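Local coordinates for protein esterase Rv0045c (Mycobacterium tuberculosis, PDB 6WYN) that hydrolyses carboxylic esters, with a preference for short, straight-chain alkyl esters, and is likely involved in ester and lipid metabolism, at residues A[71-76]-A[135-140]. Numbering follows the deposited sequence.
Sequences GAISAL and ETLAPV
Ile73, at the start of strand 73-78, lays its side chain against helix 130-144, where it meets Thr136, Leu137 and Val140. All the contacts across the two segments are apolar. The ethyl arm of Ile73 lies mainly against the methyl of Thr136, with CD1 of Ile73 3.6 Å from CG2 of Thr136, but also passes CD2 of Leu137. In Thr136 OG1 sits beside the backbone N (chi1 -50°), which turns CG2 anti to that N and out to the strand; OG1 hydrogen-bonds to the carbonyl of Leu132 one turn earlier. The branch methyl of Ile73 makes the nearest approach to the other two residues: its CG2 lies 3.8 Å from CD2 of Leu137, whose side chain crosses that of Ile73 at about a right angle, and 4.2 Å from CG1 of Val140. Ala72 adds a looser touch at the margin, its CB 4.2 Å from CG2 of Thr136. No hydrogen bond joins the segments; the axes of strand 73-76 and helix 135-140 approach to 9.9 Å and cross at -57°. Val112 of the adjacent strand 109-112 touches both Ile73 and Leu137, while Val140 also reaches Ala70 on strand 65-70, placing the helix over the central sheet of the alpha/beta-hydrolase fold near its 65-70 edge. With only methyl and methylene groups meeting across the two segments, shape and burial rather than directed bonds hold helix to strand here.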
ATOM      1  N   GLY A  71     -12.921  14.179  -3.263  1.00 16.95           N
ATOM      2  CA  GLY A  71     -14.094  13.306  -3.285  1.00 16.63           C
ATOM      3  C   GLY A  71     -13.842  12.077  -2.462  1.00 18.23           C
ATOM      4  O   GLY A  71     -13.502  12.229  -1.268  1.00 16.37           O
ATOM      5  N   ALA A  72     -13.966  10.912  -3.111  1.00 15.35           N
ATOM      6  CA  ALA A  72     -13.865   9.565  -2.501  1.00 15.69           C
ATOM      7  C   ALA A  72     -12.437   9.193  -2.021  1.00 13.13           C
ATOM      8  O   ALA A  72     -12.331   8.203  -1.230  1.00 13.74           O
ATOM      9  CB  ALA A  72     -14.380   8.555  -3.497  1.00 15.67           C
ATOM     10  N   ILE A  73     -11.401   9.916  -2.439  1.00 13.38           N
ATOM     11  CA  ILE A  73      -9.962   9.576  -2.172  1.00 12.45           C
ATOM     12  C   ILE A  73      -9.316  10.603  -1.223  1.00 12.18           C
ATOM     13  O   ILE A  73      -9.289  11.799  -1.559  1.00 12.23           O
ATOM     14  CB  ILE A  73      -9.157   9.505  -3.474  1.00 13.02           C
ATOM     15  CG1 ILE A  73      -9.751   8.456  -4.420  1.00 12.30           C
ATOM     16  CG2 ILE A  73      -7.673   9.218  -3.160  1.00 13.36           C
ATOM     17  CD1 ILE A  73      -9.931   7.111  -3.765  1.00 12.41           C
ATOM     18  N   SER A  74      -8.752  10.112  -0.119  1.00 10.81           N
ATOM     19  CA  SER A  74      -7.861  10.867   0.784  1.00 10.56           C
ATOM     20  C   SER A  74      -6.414  10.436   0.507  1.00 11.00           C
ATOM     21  O   SER A  74      -6.218   9.293   0.031  1.00 11.43           O
ATOM     22  CB  SER A  74      -8.266  10.646   2.200  1.00 10.83           C
ATOM     23  OG  SER A  74      -7.660  11.641   3.007  1.00 10.67           O
ATOM     24  N   ALA A  75      -5.442  11.313   0.753  1.00 10.04           N
ATOM     25  CA  ALA A  75      -4.020  11.009   0.539  1.00  9.97           C
ATOM     26  C   ALA A  75      -3.201  11.861   1.495  1.00 10.07           C
ATOM     27  O   ALA A  75      -3.754  12.887   2.034  1.00 10.06           O
ATOM     28  CB  ALA A  75      -3.606  11.210  -0.887  1.00  9.10           C
ATOM     29  N   LEU A  76      -1.982  11.403   1.767  1.00  9.32           N
ATOM     30  CA  LEU A  76      -0.940  12.243   2.424  1.00 10.19           C
ATOM     31  C   LEU A  76      -0.021  12.799   1.355  1.00 10.22           C
ATOM     32  O   LEU A  76       0.528  12.020   0.546  1.00 10.15           O
ATOM     33  CB  LEU A  76      -0.173  11.387   3.426  1.00 11.17           C
ATOM     34  CG  LEU A  76      -0.994  10.856   4.583  1.00 11.81           C
ATOM     35  CD1 LEU A  76      -0.143   9.995   5.494  1.00 12.78           C
ATOM     36  CD2 LEU A  76      -1.615  12.000   5.360  1.00 12.54           C
ATOM     37  N   GLU A 135     -10.032   3.220 -11.541  1.00 24.10           N
ATOM     38  CA  GLU A 135     -11.063   4.136 -12.122  1.00 26.41           C
ATOM     39  C   GLU A 135     -11.291   5.336 -11.179  1.00 20.85           C
ATOM     40  O   GLU A 135     -11.290   6.431 -11.642  1.00 21.81           O
ATOM     41  CB  GLU A 135     -12.389   3.385 -12.331  1.00 29.27           C
ATOM     42  CG  GLU A 135     -12.369   2.420 -13.499  1.00 34.77           C
ATOM     43  CD  GLU A 135     -12.411   3.034 -14.895  1.00 45.47           C
ATOM     44  OE1 GLU A 135     -12.534   2.257 -15.868  1.00 52.80           O
ATOM     45  OE2 GLU A 135     -12.329   4.284 -15.024  1.00 51.51           O
ATOM     46  N   THR A 136     -11.489   5.105  -9.896  1.00 23.33           N
ATOM     47  CA  THR A 136     -11.632   6.181  -8.886  1.00 23.98           C
ATOM     48  C   THR A 136     -10.348   7.052  -8.873  1.00 24.80           C
ATOM     49  O   THR A 136     -10.440   8.319  -8.916  1.00 21.30           O
ATOM     50  CB  THR A 136     -11.993   5.543  -7.555  1.00 27.07           C
ATOM     51  OG1 THR A 136     -13.094   4.634  -7.706  1.00 26.61           O
ATOM     52  CG2 THR A 136     -12.285   6.585  -6.492  1.00 27.21           C
ATOM     53  N   LEU A 137      -9.156   6.437  -8.889  1.00 22.94           N
ATOM     54  CA  LEU A 137      -7.885   7.144  -8.576  1.00 20.36           C
ATOM     55  C   LEU A 137      -7.415   7.976  -9.739  1.00 18.23           C
ATOM     56  O   LEU A 137      -6.838   9.001  -9.461  1.00 18.46           O
ATOM     57  CB  LEU A 137      -6.792   6.161  -8.143  1.00 21.53           C
ATOM     58  CG  LEU A 137      -6.877   5.691  -6.692  1.00 23.86           C
ATOM     59  CD1 LEU A 137      -6.097   4.397  -6.488  1.00 27.71           C
ATOM     60  CD2 LEU A 137      -6.339   6.753  -5.779  1.00 26.04           C
ATOM     61  N   ALA A 138      -7.600   7.562 -11.002  1.00 18.41           N
ATOM     62  CA  ALA A 138      -6.881   8.212 -12.116  1.00 18.87           C
ATOM     63  C   ALA A 138      -7.133   9.729 -12.155  1.00 19.47           C
ATOM     64  O   ALA A 138      -6.195  10.532 -12.284  1.00 19.13           O
ATOM     65  CB  ALA A 138      -7.233   7.561 -13.436  1.00 22.15           C
ATOM     66  N   PRO A 139      -8.395  10.202 -12.108  1.00 18.88           N
ATOM     67  CA  PRO A 139      -8.653  11.646 -12.210  1.00 18.87           C
ATOM     68  C   PRO A 139      -8.077  12.411 -10.996  1.00 16.26           C
ATOM     69  O   PRO A 139      -7.607  13.499 -11.109  1.00 18.14           O
ATOM     70  CB  PRO A 139     -10.198  11.774 -12.224  1.00 19.56           C
ATOM     71  CG  PRO A 139     -10.754  10.384 -12.189  1.00 20.78           C
ATOM     72  CD  PRO A 139      -9.609   9.404 -11.958  1.00 19.37           C
ATOM     73  N   VAL A 140      -8.075  11.785  -9.831  1.00 17.41           N
ATOM     74  CA  VAL A 140      -7.494  12.417  -8.610  1.00 16.61           C
ATOM     75  C   VAL A 140      -5.982  12.575  -8.788  1.00 16.37           C
ATOM     76  O   VAL A 140      -5.443  13.646  -8.506  1.00 14.55           O
ATOM     77  CB  VAL A 140      -7.858  11.590  -7.377  1.00 17.89           C
ATOM     78  CG1 VAL A 140      -7.166  12.119  -6.094  1.00 17.33           C
ATOM     79  CG2 VAL A 140      -9.378  11.561  -7.204  1.00 19.24           C
TER